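PDB 3OVG: phospho-furanose lactonase, which hydrolyses D-xylono-1,4-lactone 5-phosphate and L-arabino-1,4-lactone 5-phosphate, using two zinc ions held in each subunit. Local coordinates for residues P184-T189 against Q213-N218; T236-G241 against H268-L273; F29-G34 against I41-L46; G34-E39 against P72-D77; S112-V117 against D164-K169. One frame throughout, in Å; residues are numbered along the deposited sequence.

Interaction 1. Residues P184-T189 against Q213-N218; sequences PILVHT and QISHLN. With ZN (zinc ion), chain H.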
# COMPACT_ATOMS: atom_id res chain seq x y z
N PRO A 184 16.13 12.54 -36.01
CA PRO A 184 15.48 11.25 -35.77
C PRO A 184 14.47 11.31 -34.63
O PRO A 184 14.38 12.30 -33.88
CB PRO A 184 16.65 10.32 -35.39
CG PRO A 184 17.88 11.15 -35.30
CD PRO A 184 17.56 12.57 -35.67
N ILE A 185 13.68 10.24 -34.53
CA ILE A 185 12.59 10.10 -33.58
C ILE A 185 12.79 8.73 -32.95
O ILE A 185 13.09 7.76 -33.66
CB ILE A 185 11.22 10.11 -34.34
CG1 ILE A 185 10.94 11.49 -34.97
CG2 ILE A 185 10.08 9.69 -33.45
CD1 ILE A 185 9.73 11.52 -35.86
N LEU A 186 12.66 8.64 -31.64
CA LEU A 186 12.46 7.32 -31.02
C LEU A 186 11.24 7.33 -30.10
O LEU A 186 11.09 8.23 -29.25
CB LEU A 186 13.72 6.84 -30.29
CG LEU A 186 13.62 5.46 -29.59
CD1 LEU A 186 14.95 4.66 -29.61
CD2 LEU A 186 13.12 5.59 -28.14
N VAL A 187 10.36 6.36 -30.27
CA VAL A 187 9.16 6.24 -29.43
C VAL A 187 9.19 5.05 -28.45
O VAL A 187 9.44 3.92 -28.86
CB VAL A 187 7.88 6.21 -30.26
CG1 VAL A 187 6.63 6.31 -29.34
CG2 VAL A 187 7.86 7.39 -31.26
N HIS A 188 8.96 5.34 -27.15
CA HIS A 188 8.76 4.32 -26.10
C HIS A 188 7.34 3.77 -26.23
O HIS A 188 6.38 4.53 -26.13
CB HIS A 188 8.95 4.96 -24.69
CG HIS A 188 8.16 4.29 -23.59
ND1 HIS A 188 8.75 3.59 -22.56
CD2 HIS A 188 6.82 4.22 -23.36
CE1 HIS A 188 7.82 3.11 -21.75
NE2 HIS A 188 6.64 3.48 -22.21
N THR A 189 7.18 2.46 -26.47
CA THR A 189 5.85 1.87 -26.34
C THR A 189 5.82 1.15 -25.00
O THR A 189 6.87 0.79 -24.47
CB THR A 189 5.52 0.90 -27.48
OG1 THR A 189 6.44 -0.19 -27.47
CG2 THR A 189 5.59 1.62 -28.83
N GLN A 213 12.53 5.23 -34.93
CA GLN A 213 12.66 4.01 -34.15
C GLN A 213 11.53 3.83 -33.14
O GLN A 213 11.05 4.82 -32.51
CB GLN A 213 13.97 4.01 -33.38
CG GLN A 213 15.21 3.74 -34.21
CD GLN A 213 16.46 3.93 -33.40
OE1 GLN A 213 16.92 5.07 -33.21
NE2 GLN A 213 17.04 2.82 -32.90
N ILE A 214 11.10 2.58 -32.98
CA ILE A 214 10.12 2.26 -31.96
C ILE A 214 10.70 1.28 -30.94
O ILE A 214 11.09 0.17 -31.30
CB ILE A 214 8.81 1.72 -32.56
CG1 ILE A 214 8.20 2.73 -33.53
CG2 ILE A 214 7.81 1.45 -31.42
CD1 ILE A 214 6.82 2.33 -34.01
N SER A 215 10.74 1.69 -29.67
CA SER A 215 11.41 0.89 -28.63
C SER A 215 10.45 -0.05 -27.89
O SER A 215 9.23 0.18 -27.90
CB SER A 215 12.10 1.83 -27.61
OG SER A 215 13.48 1.98 -27.88
N HIS A 216 11.04 -1.06 -27.25
CA HIS A 216 10.38 -2.02 -26.34
C HIS A 216 9.46 -3.09 -26.95
O HIS A 216 8.69 -3.73 -26.23
CB HIS A 216 9.65 -1.33 -25.20
CG HIS A 216 10.42 -0.21 -24.60
ND1 HIS A 216 11.74 -0.33 -24.24
CD2 HIS A 216 10.06 1.06 -24.29
CE1 HIS A 216 12.18 0.82 -23.78
NE2 HIS A 216 11.17 1.68 -23.78
N LEU A 217 9.57 -3.33 -28.25
CA LEU A 217 8.73 -4.35 -28.83
C LEU A 217 9.11 -5.71 -28.22
O LEU A 217 8.32 -6.64 -28.26
CB LEU A 217 8.87 -4.40 -30.35
CG LEU A 217 7.95 -3.46 -31.14
CD1 LEU A 217 6.48 -3.92 -30.99
CD2 LEU A 217 8.14 -2.02 -30.73
N ASN A 218 10.32 -5.81 -27.67
CA ASN A 218 10.74 -7.04 -26.99
C ASN A 218 9.80 -7.48 -25.86
O ASN A 218 9.79 -8.66 -25.46
CB ASN A 218 12.17 -6.87 -26.47
CG ASN A 218 12.37 -5.53 -25.80
OD1 ASN A 218 12.48 -4.50 -26.47
ND2 ASN A 218 12.36 -5.52 -24.44
ZN ZN H . 11.16 3.51 -22.25
O HOH W 1 12.90 2.38 -20.89
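His-188 and His-216 share one zinc ion across the C-terminal ends of two parallel strands, each presenting a different ring nitrogen: His-188 ND1 and His-216 NE2 each bind it at 2.4 Å. The metal brings these two nitrogens to 3.3 Å from each other without any bond between them. The ring planes stand 76° apart, and His-188 lies at the edge of the His-216 ring, whose one face is covered by Ser-215 CB. A water completes part of the shell, and Lys-155, carboxylated on its side-chain nitrogen, bridges to the second zinc through its carbamate. His-216 ND1, turned from the metal, is bonded to Asp-240, which fixes the rotation of the ring and may make it a stronger ligand. The strands are the ends of a right-handed beta-alpha-beta crossover through helix 195-205, part of the TIM-barrel fold of the phosphotriesterase family, in which metal ligands sit at the C-terminal ends of the strands. Backbone bonds from Gln-213 N to Ile-185 O, Val-187 N to Gln-213 O and Ser-215 N to Val-187 O set the parallel register. Beyond them Thr-189 OG1, placed between its backbone N and carbonyl carbon (chi1 62°), donates in the carbonyl plane to Ser-215 O at 2.8 Å. The same threonine presses CG2 against Ile-214 CG2 at 3.4 Å, a tight methyl contact, while both methyls of Leu-186 touch Ser-215 OG, itself bonded to His-26.

Interaction 2. Residues T236-G241 against H268-L273; sequences TLCFDG and HITLSL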
# COMPACT_ATOMS: atom_id res chain seq x y z
N THR A 236 11.83 1.30 -37.85
CA THR A 236 12.86 0.41 -37.29
C THR A 236 12.47 0.10 -35.83
O THR A 236 12.02 0.99 -35.07
CB THR A 236 14.26 1.09 -37.39
OG1 THR A 236 14.59 1.30 -38.76
CG2 THR A 236 15.38 0.30 -36.68
N LEU A 237 12.58 -1.17 -35.48
CA LEU A 237 12.31 -1.63 -34.12
C LEU A 237 13.61 -1.58 -33.33
O LEU A 237 14.57 -2.23 -33.71
CB LEU A 237 11.72 -3.07 -34.13
CG LEU A 237 10.48 -3.26 -35.02
CD1 LEU A 237 9.86 -4.67 -34.97
CD2 LEU A 237 9.42 -2.16 -34.72
N CYS A 238 13.65 -0.78 -32.26
CA CYS A 238 14.79 -0.76 -31.35
C CYS A 238 14.52 -1.70 -30.19
O CYS A 238 13.74 -1.41 -29.32
CB CYS A 238 15.05 0.66 -30.81
SG CYS A 238 16.50 0.71 -29.69
N PHE A 239 15.16 -2.86 -30.19
CA PHE A 239 14.95 -3.80 -29.11
C PHE A 239 15.84 -3.53 -27.93
O PHE A 239 17.05 -3.36 -28.09
CB PHE A 239 15.22 -5.24 -29.59
CG PHE A 239 14.22 -5.74 -30.55
CD1 PHE A 239 12.92 -6.03 -30.13
CD2 PHE A 239 14.55 -5.92 -31.89
CE1 PHE A 239 11.98 -6.51 -31.03
CE2 PHE A 239 13.60 -6.39 -32.79
CZ PHE A 239 12.32 -6.68 -32.36
N ASP A 240 15.27 -3.57 -26.72
CA ASP A 240 16.10 -3.91 -25.58
C ASP A 240 15.66 -5.32 -25.14
O ASP A 240 15.07 -6.04 -25.96
CB ASP A 240 15.95 -2.87 -24.48
CG ASP A 240 14.54 -2.79 -23.98
OD1 ASP A 240 14.31 -3.27 -22.86
OD2 ASP A 240 13.67 -2.26 -24.71
N GLY A 241 15.93 -5.72 -23.89
CA GLY A 241 15.53 -7.05 -23.41
C GLY A 241 16.62 -8.00 -22.91
O GLY A 241 16.38 -8.87 -22.06
N HIS A 268 15.93 -3.26 -40.44
CA HIS A 268 14.91 -2.58 -39.63
C HIS A 268 14.98 -2.87 -38.14
O HIS A 268 13.97 -2.75 -37.44
CB HIS A 268 13.54 -2.91 -40.18
CG HIS A 268 13.34 -2.36 -41.55
ND1 HIS A 268 12.74 -1.14 -41.77
CD2 HIS A 268 13.75 -2.81 -42.76
CE1 HIS A 268 12.75 -0.88 -43.07
NE2 HIS A 268 13.35 -1.89 -43.69
N ILE A 269 16.18 -3.19 -37.66
CA ILE A 269 16.38 -3.62 -36.30
C ILE A 269 17.57 -2.89 -35.69
O ILE A 269 18.68 -2.91 -36.24
CB ILE A 269 16.67 -5.12 -36.26
CG1 ILE A 269 15.53 -5.90 -36.92
CG2 ILE A 269 16.93 -5.59 -34.81
CD1 ILE A 269 15.76 -7.42 -36.93
N THR A 270 17.38 -2.28 -34.53
CA THR A 270 18.55 -1.84 -33.79
C THR A 270 18.51 -2.50 -32.41
O THR A 270 17.53 -3.17 -32.05
CB THR A 270 18.61 -0.30 -33.66
OG1 THR A 270 17.39 0.16 -33.11
CG2 THR A 270 18.81 0.33 -35.05
N LEU A 271 19.59 -2.33 -31.65
CA LEU A 271 19.71 -2.95 -30.33
C LEU A 271 20.04 -1.88 -29.28
O LEU A 271 20.45 -0.78 -29.62
CB LEU A 271 20.80 -4.02 -30.33
CG LEU A 271 20.43 -5.44 -30.81
CD1 LEU A 271 21.64 -6.35 -30.63
CD2 LEU A 271 19.25 -5.94 -29.98
N SER A 272 19.86 -2.24 -28.02
CA SER A 272 19.97 -1.32 -26.89
C SER A 272 19.94 -2.16 -25.62
O SER A 272 19.53 -3.32 -25.67
CB SER A 272 18.81 -0.34 -26.87
OG SER A 272 17.58 -1.02 -26.63
N LEU A 273 20.40 -1.61 -24.51
CA LEU A 273 20.26 -2.27 -23.22
C LEU A 273 19.11 -1.60 -22.40
O LEU A 273 18.48 -2.23 -21.53
CB LEU A 273 21.59 -2.26 -22.45
CG LEU A 273 22.53 -3.42 -22.80
CD1 LEU A 273 21.68 -4.63 -23.17
CD2 LEU A 273 23.47 -3.10 -23.93
O HOH W 2 14.95 0.13 -26.62
O HOH W 3 18.01 -5.07 -21.99
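Leu-237 and Ile-269 face each other in a parallel strand pair that closes a beta-alpha-beta unit through helix 250-262 in the TIM barrel. Its dense part is the strand body. Leu-237 N bonds to His-268 O, Thr-270 N to Leu-237 O and Phe-239 N to Thr-270 O, the last with its donor 40° out of the carbonyl plane. On the helix-facing side the rim of the Phe-239 ring meets Ile-269 CG2 in plane, CD2 lying 3.8 Å from that methyl, and Leu-271 CD2 reaches the phenylalanine CB; Leu-253, Ile-257 and Leu-260 of helix 250-262 pack on the same ring. On the other side of the sheet Thr-270 OG1 sits 3.3 Å from Cys-238 CB, and its bond to Gln-213 ties in the preceding strand. The C-terminal end, toward the metal centre, is looser and hydrated. Past Phe-239 the direct backbone bonds give way to waters: one donates to Ser-272 OG and weakly to Cys-238 O and Asp-240 OD2, while another links Gly-241 N to Leu-273 O. Asp-240, at this wetter end, belongs to the second shell of the metal site. With OG between its backbone N and carbonyl carbon (chi1 66°), Ser-272 reaches across, donating to Phe-239 O at 2.8 Å from 47° above the carbonyl plane.

Interaction 3. Residues F29-G34 against I41-L46; sequences FIKNGG and IDFLML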
# COMPACT_ATOMS: atom_id res chain seq x y z
N PHE A 29 22.43 6.92 -18.36
CA PHE A 29 23.50 6.95 -17.37
C PHE A 29 23.05 7.75 -16.16
O PHE A 29 23.11 7.27 -15.03
CB PHE A 29 24.77 7.54 -17.97
CG PHE A 29 25.48 6.60 -18.90
CD1 PHE A 29 26.01 5.40 -18.43
CD2 PHE A 29 25.64 6.92 -20.23
CE1 PHE A 29 26.69 4.51 -19.31
CE2 PHE A 29 26.31 6.04 -21.10
CZ PHE A 29 26.85 4.84 -20.63
N ILE A 30 22.63 8.99 -16.42
CA ILE A 30 22.12 9.86 -15.39
C ILE A 30 20.60 10.01 -15.49
O ILE A 30 20.07 10.36 -16.56
CB ILE A 30 22.77 11.25 -15.50
CG1 ILE A 30 24.31 11.12 -15.49
CG2 ILE A 30 22.24 12.18 -14.38
CD1 ILE A 30 24.88 10.66 -14.16
N LYS A 31 19.91 9.72 -14.40
CA LYS A 31 18.50 10.01 -14.24
C LYS A 31 18.41 10.83 -12.97
O LYS A 31 18.57 10.33 -11.85
CB LYS A 31 17.67 8.73 -14.12
CG LYS A 31 17.48 7.97 -15.46
CD LYS A 31 16.58 6.70 -15.27
CE LYS A 31 16.20 6.07 -16.64
NZ LYS A 31 15.10 5.04 -16.50
N ASN A 32 18.16 12.11 -13.16
CA ASN A 32 18.21 13.05 -12.06
C ASN A 32 16.79 13.42 -11.60
O ASN A 32 16.20 14.36 -12.11
CB ASN A 32 19.00 14.27 -12.56
CG ASN A 32 19.19 15.32 -11.50
OD1 ASN A 32 19.20 16.52 -11.79
ND2 ASN A 32 19.34 14.88 -10.27
N GLY A 33 16.24 12.67 -10.65
CA GLY A 33 14.89 12.93 -10.20
C GLY A 33 13.84 12.72 -11.28
O GLY A 33 14.04 11.98 -12.24
N GLY A 34 12.69 13.35 -11.11
CA GLY A 34 11.65 13.25 -12.11
C GLY A 34 10.64 12.21 -11.71
O GLY A 34 10.83 11.50 -10.71
N ILE A 41 13.03 4.03 -6.14
CA ILE A 41 14.35 4.62 -5.86
C ILE A 41 15.44 4.14 -6.85
O ILE A 41 16.36 4.91 -7.17
CB ILE A 41 14.78 4.35 -4.41
CG1 ILE A 41 16.05 5.15 -4.06
CG2 ILE A 41 14.99 2.85 -4.20
CD1 ILE A 41 15.94 6.67 -4.33
N ASP A 42 15.30 2.90 -7.37
CA ASP A 42 16.27 2.34 -8.34
C ASP A 42 16.40 3.14 -9.67
O ASP A 42 17.37 2.98 -10.43
CB ASP A 42 15.91 0.88 -8.69
CG ASP A 42 16.26 -0.10 -7.56
OD1 ASP A 42 16.70 0.32 -6.45
OD2 ASP A 42 16.08 -1.31 -7.82
N PHE A 43 15.41 3.96 -9.96
CA PHE A 43 15.46 4.83 -11.13
C PHE A 43 16.36 6.05 -10.92
O PHE A 43 16.70 6.75 -11.88
CB PHE A 43 14.07 5.25 -11.57
CG PHE A 43 13.29 4.14 -12.20
CD1 PHE A 43 13.67 3.63 -13.44
CD2 PHE A 43 12.20 3.58 -11.56
CE1 PHE A 43 12.96 2.57 -14.04
CE2 PHE A 43 11.48 2.53 -12.14
CZ PHE A 43 11.86 2.03 -13.38
N LEU A 44 16.76 6.30 -9.69
CA LEU A 44 17.66 7.39 -9.40
C LEU A 44 19.11 6.97 -9.64
O LEU A 44 19.62 6.07 -8.97
CB LEU A 44 17.47 7.89 -7.96
CG LEU A 44 18.35 9.07 -7.61
CD1 LEU A 44 17.92 10.34 -8.38
CD2 LEU A 44 18.27 9.29 -6.12
N MSE A 45 19.76 7.62 -10.60
CA MSE A 45 21.11 7.26 -11.04
C MSE A 45 21.97 8.49 -11.21
O MSE A 45 21.86 9.22 -12.23
CB MSE A 45 21.05 6.47 -12.38
CG MSE A 45 20.09 5.28 -12.31
SE MSE A 45 19.77 4.33 -14.03
CE MSE A 45 21.63 3.86 -14.44
N LEU A 46 22.85 8.75 -10.25
CA LEU A 46 23.50 10.05 -10.18
C LEU A 46 25.01 10.00 -10.25
O LEU A 46 25.69 11.00 -9.93
CB LEU A 46 23.12 10.75 -8.88
CG LEU A 46 21.70 11.29 -8.80
CD1 LEU A 46 21.42 11.60 -7.35
CD2 LEU A 46 21.54 12.54 -9.67
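Lys-31 and Met-45 form a single antiparallel bridge in the loop that follows strand 22-25 of the barrel, where the chain passes through the short helix 35-39 and returns beside the active-site mouth. They are a hydrogen-bonded pair. Lys-31 N donates to Met-45 O at 3.0 Å, and Met-45 N returns to Lys-31 O at 3.2 Å; each donor lies in the carbonyl plane on a lone pair. Ile-30 CA adds a CA-H...O contact to Met-45 O. From this bridge the side chains of Lys-31 and Met-45, modelled as selenomethionine, run alongside each other in the same direction, lysine CD 4.2 Å from SE. The Lys-31 chain is extended beyond CG, its CB resting 3.1 Å from Phe-43 O, and this straight course carries NZ to CD1 of the Phe-43 ring at 3.7 Å, meeting the ring obliquely. The ammonium is held by a salt bridge to Glu-36 and a hydrogen bond to Gly-276 O, near the zinc ligand His-28. Phe-43 also makes a cation-pi contact with Arg-277, a substrate-binding residue that Asp-42 engages in a salt bridge, so the returning segment borders the substrate pocket. Behind the bridge, Leu-44 has CG opposite its backbone N (chi1 -178°), which swings CD1 back to Lys-31 O and Gly-33 N. Tyr-110 of a second subunit packs on Asn-32, Leu-44 and Leu-46. At this outer end Leu-46 CD2 comes to 3.3 Å from Asn-32 ND2.

Interaction 4. Residues G34-E39 against P72-D77; sequences GPEVEE and PNVGRD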
# COMPACT_ATOMS: atom_id res chain seq x y z
N GLY A 34 12.69 13.35 -11.11
CA GLY A 34 11.65 13.25 -12.11
C GLY A 34 10.64 12.21 -11.71
O GLY A 34 10.83 11.50 -10.71
N PRO A 35 9.55 12.12 -12.49
CA PRO A 35 8.40 11.25 -12.18
C PRO A 35 8.78 9.76 -12.07
O PRO A 35 8.17 9.04 -11.30
CB PRO A 35 7.46 11.45 -13.38
CG PRO A 35 7.84 12.78 -13.97
CD PRO A 35 9.33 12.96 -13.68
N GLU A 36 9.78 9.31 -12.82
CA GLU A 36 10.09 7.89 -12.78
C GLU A 36 10.74 7.50 -11.45
O GLU A 36 10.48 6.43 -10.89
CB GLU A 36 10.98 7.51 -13.95
CG GLU A 36 10.82 6.12 -14.41
CD GLU A 36 11.69 5.83 -15.61
OE1 GLU A 36 12.62 6.63 -15.88
OE2 GLU A 36 11.46 4.80 -16.28
N VAL A 37 11.60 8.37 -10.94
CA VAL A 37 12.24 8.13 -9.66
C VAL A 37 11.19 8.04 -8.54
O VAL A 37 11.34 7.28 -7.55
CB VAL A 37 13.29 9.22 -9.37
CG1 VAL A 37 13.66 9.23 -7.89
CG2 VAL A 37 14.50 9.01 -10.25
N GLU A 38 10.11 8.80 -8.72
CA GLU A 38 8.90 8.68 -7.89
C GLU A 38 8.36 7.24 -7.75
O GLU A 38 7.97 6.83 -6.66
CB GLU A 38 7.82 9.62 -8.43
CG GLU A 38 8.12 11.08 -8.11
CD GLU A 38 8.37 11.28 -6.63
OE1 GLU A 38 7.48 10.90 -5.81
OE2 GLU A 38 9.47 11.79 -6.27
N GLU A 39 8.34 6.48 -8.85
CA GLU A 39 7.85 5.10 -8.81
C GLU A 39 8.78 4.13 -8.06
O GLU A 39 8.31 3.15 -7.46
CB GLU A 39 7.57 4.59 -10.22
CG GLU A 39 6.64 5.53 -10.99
CD GLU A 39 6.15 4.96 -12.33
OE1 GLU A 39 6.91 4.19 -12.97
OE2 GLU A 39 5.01 5.31 -12.75
N PRO A 72 13.38 15.95 -21.60
CA PRO A 72 13.77 16.98 -20.62
C PRO A 72 13.16 16.79 -19.23
O PRO A 72 13.84 16.96 -18.22
CB PRO A 72 13.21 18.28 -21.22
CG PRO A 72 12.80 17.98 -22.62
CD PRO A 72 12.99 16.51 -22.90
N ASN A 73 11.87 16.46 -19.18
CA ASN A 73 11.14 16.50 -17.91
C ASN A 73 11.18 15.19 -17.14
O ASN A 73 10.62 15.11 -16.06
CB ASN A 73 9.69 16.89 -18.14
CG ASN A 73 9.57 18.25 -18.83
OD1 ASN A 73 10.01 19.29 -18.30
ND2 ASN A 73 8.97 18.25 -20.00
N VAL A 74 11.81 14.17 -17.70
CA VAL A 74 11.88 12.88 -17.02
C VAL A 74 13.34 12.43 -16.85
O VAL A 74 13.86 11.66 -17.63
CB VAL A 74 10.98 11.86 -17.73
CG1 VAL A 74 11.00 10.50 -17.02
CG2 VAL A 74 9.55 12.38 -17.75
N GLY A 75 14.02 13.00 -15.86
CA GLY A 75 15.35 12.55 -15.48
C GLY A 75 16.59 13.10 -16.16
O GLY A 75 17.70 12.87 -15.68
N ARG A 76 16.40 13.85 -17.25
CA ARG A 76 17.51 14.29 -18.09
C ARG A 76 18.40 15.23 -17.33
O ARG A 76 17.92 16.15 -16.63
CB ARG A 76 17.01 14.98 -19.36
CG ARG A 76 18.07 15.14 -20.44
CD ARG A 76 17.58 15.92 -21.69
NE ARG A 76 17.42 17.35 -21.39
CZ ARG A 76 17.00 18.29 -22.24
NH1 ARG A 76 16.63 17.95 -23.49
NH2 ARG A 76 16.90 19.57 -21.81
N ASP A 77 19.70 15.02 -17.47
CA ASP A 77 20.70 15.85 -16.80
C ASP A 77 21.76 16.23 -17.83
O ASP A 77 22.66 15.45 -18.15
CB ASP A 77 21.28 15.10 -15.59
CG ASP A 77 22.23 15.97 -14.75
OD1 ASP A 77 22.85 16.91 -15.31
OD2 ASP A 77 22.39 15.69 -13.54
O HOH W 4 13.78 9.15 -15.32
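Pro-35 and Val-74 make the apolar part of this small contact. The proline ring meets the valine at an angle, with Pro-35 CD 4.1 Å from Val-74 CG2, the methyl anti to the valine carbonyl carbon; the other methyl, CG1, lies 4.3 Å from Glu-36 CB. Contacts to backbone atoms come next: Pro-35 CD rests 3.5 Å from Asn-73 O, and Gly-34 CA lies 4.4 Å from Gly-75 N. Gly-34 presents its bare CA, without a side chain, to the 73-75 backbone, which allows the close approach. Polar linkage is indirect. A water lies 2.8 Å from Glu-36 OE1 and makes at most a weak link to Val-74 O, beside a carboxylate already paired with Lys-31. The contact therefore sets the start of the weakly bonded helix 35-39 against the loop between strand 63-68 and helix 78-88, among the loops at the C-terminal ends of the barrel strands. Phe-106 packs on Pro-35, Asp-108 of a second subunit accepts from Gly-34 N, and Asp-77 caps the N-terminus of helix 78-88 directly after the loop.

Interaction 5. Residues S112-V117 against D164-K169; sequences SWLAVV and DRLELK
Ala-115 and Leu-166 mark the closest approach of the short helix 113-116 to the first turn of helix 165-181, their CA atoms 6.4 Å apart. Between the two backbones Leu-166 CD2 touches Ala-115 CB at 3.7 Å, and Leu-114 lays CD2 against Leu-166 O at 3.8 Å, with the two leucine CG atoms 4.2 Å apart. Lys-169 reaches across to the short helix with an almost fully extended chain, CG anti to the backbone N (chi1 -168°). Its NZ donates to Leu-114 O at 2.8 Å and to Val-117 O at 2.7 Å; the first carbonyl is met 27° from its plane, the second from above its plane. Each helix starts with its own cap. Ser-112 OG accepts from Ala-115 N, while Asp-164 and Glu-167 form a capping box in which Leu-166 N donates to Asp-164 OD2 and Asp-164 N to Glu-167 OE1. Around the contact, Tyr-137 of a second subunit packs on Val-116 and Val-117, and Asp-164 makes a salt bridge with Lys-290 of a third. The lysine grips one carbonyl of the last turn of helix 113-116 and that of Val-117, just past it. Carbonyls at a helix end probably carry some extra partial negative charge, which would stabilise the positive form of the buried ammonium, and the two bonds fasten the end of the short helix to the long one.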
# COMPACT_ATOMS: atom_id res chain seq x y z
N SER A 112 0.15 20.21 -16.58
CA SER A 112 1.50 20.13 -17.13
C SER A 112 1.57 20.94 -18.43
O SER A 112 0.56 21.14 -19.08
CB SER A 112 1.83 18.67 -17.44
OG SER A 112 1.25 18.30 -18.66
N TRP A 113 2.77 21.35 -18.85
CA TRP A 113 2.88 22.15 -20.09
C TRP A 113 2.50 21.32 -21.33
O TRP A 113 1.97 21.86 -22.31
CB TRP A 113 4.25 22.84 -20.22
CG TRP A 113 5.43 21.96 -20.64
CD1 TRP A 113 5.92 20.84 -20.00
CD2 TRP A 113 6.28 22.18 -21.77
NE1 TRP A 113 7.02 20.35 -20.68
CE2 TRP A 113 7.26 21.16 -21.76
CE3 TRP A 113 6.32 23.15 -22.79
CZ2 TRP A 113 8.25 21.08 -22.74
CZ3 TRP A 113 7.31 23.07 -23.74
CH2 TRP A 113 8.26 22.05 -23.71
N LEU A 114 2.73 20.01 -21.28
CA LEU A 114 2.28 19.14 -22.36
C LEU A 114 0.77 19.25 -22.53
O LEU A 114 0.27 19.31 -23.65
CB LEU A 114 2.66 17.68 -22.11
CG LEU A 114 2.16 16.69 -23.17
CD1 LEU A 114 2.62 17.17 -24.51
CD2 LEU A 114 2.70 15.29 -22.83
N ALA A 115 0.05 19.29 -21.42
CA ALA A 115 -1.41 19.31 -21.47
C ALA A 115 -1.91 20.66 -21.95
O ALA A 115 -2.84 20.74 -22.74
CB ALA A 115 -1.98 19.01 -20.07
N VAL A 116 -1.29 21.72 -21.44
CA VAL A 116 -1.85 23.06 -21.53
C VAL A 116 -1.32 23.94 -22.66
O VAL A 116 -2.04 24.78 -23.21
CB VAL A 116 -1.63 23.78 -20.19
CG1 VAL A 116 -1.72 25.26 -20.36
CG2 VAL A 116 -2.63 23.25 -19.17
N VAL A 117 -0.05 23.76 -23.01
CA VAL A 117 0.58 24.62 -24.02
C VAL A 117 0.26 24.20 -25.46
O VAL A 117 0.33 23.01 -25.79
CB VAL A 117 2.11 24.68 -23.77
CG1 VAL A 117 2.84 25.47 -24.88
CG2 VAL A 117 2.37 25.26 -22.36
N ASP A 164 -2.91 7.84 -25.41
CA ASP A 164 -3.63 8.89 -24.72
C ASP A 164 -3.66 10.13 -25.60
O ASP A 164 -2.73 10.38 -26.36
CB ASP A 164 -2.92 9.24 -23.41
CG ASP A 164 -3.66 10.24 -22.61
OD1 ASP A 164 -4.71 9.86 -22.04
OD2 ASP A 164 -3.22 11.42 -22.60
N ARG A 165 -4.71 10.93 -25.48
CA ARG A 165 -4.76 12.17 -26.25
C ARG A 165 -3.46 12.97 -26.16
O ARG A 165 -3.00 13.51 -27.16
CB ARG A 165 -5.94 13.02 -25.83
CG ARG A 165 -5.97 13.39 -24.37
CD ARG A 165 -7.29 14.10 -24.08
NE ARG A 165 -7.43 15.27 -24.96
CZ ARG A 165 -6.84 16.44 -24.73
NH1 ARG A 165 -6.07 16.59 -23.67
NH2 ARG A 165 -7.00 17.45 -25.58
N LEU A 166 -2.86 13.03 -24.96
CA LEU A 166 -1.61 13.79 -24.75
C LEU A 166 -0.38 13.17 -25.42
O LEU A 166 0.61 13.85 -25.72
CB LEU A 166 -1.36 14.03 -23.25
CG LEU A 166 -1.81 15.40 -22.70
CD1 LEU A 166 -2.92 16.10 -23.51
CD2 LEU A 166 -2.08 15.44 -21.20
N GLU A 167 -0.45 11.87 -25.62
CA GLU A 167 0.57 11.14 -26.35
C GLU A 167 0.44 11.35 -27.88
O GLU A 167 1.44 11.35 -28.59
CB GLU A 167 0.52 9.65 -25.95
CG GLU A 167 0.75 9.51 -24.43
CD GLU A 167 0.51 8.10 -23.86
OE1 GLU A 167 -0.26 7.29 -24.43
OE2 GLU A 167 1.08 7.86 -22.80
N LEU A 168 -0.78 11.48 -28.38
CA LEU A 168 -0.93 11.80 -29.80
C LEU A 168 -0.41 13.23 -30.01
O LEU A 168 0.17 13.53 -31.02
CB LEU A 168 -2.38 11.65 -30.25
CG LEU A 168 -2.64 11.82 -31.75
CD1 LEU A 168 -1.77 10.85 -32.52
CD2 LEU A 168 -4.11 11.59 -32.11
N LYS A 169 -0.64 14.11 -29.04
CA LYS A 169 -0.06 15.46 -29.06
C LYS A 169 1.48 15.41 -29.11
O LYS A 169 2.12 16.12 -29.88
CB LYS A 169 -0.50 16.25 -27.82
CG LYS A 169 -0.17 17.74 -27.92
CD LYS A 169 -0.87 18.53 -26.80
CE LYS A 169 -0.44 19.98 -26.84
NZ LYS A 169 -0.98 20.70 -25.67

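How the interactions relate
Interactions 1 and 2 lie side by side in the parallel barrel sheet, centres 8 Å apart, where strands 212-215 and 236-239 are neighbours; Gln-213 to Thr-270 and His-216 to Asp-240 join them. Interactions 3 and 4, centres 7 Å apart, share Gly-34, and their segments alternate along the chain. Their centres lie about 21 Å (interaction 3) and 18 Å (interaction 4) from that of interaction 1. They come first in the chain, then 5, 1 and 2. Interaction 5, about 19 Å from interaction 1 and 17 Å from interaction 4, centre to centre, has helix 165-181 leading into strand 185-190. The barrel strands carry zinc ligands and their second shell; the loop cluster borders the substrate pocket and, like interaction 5, touches a second subunit.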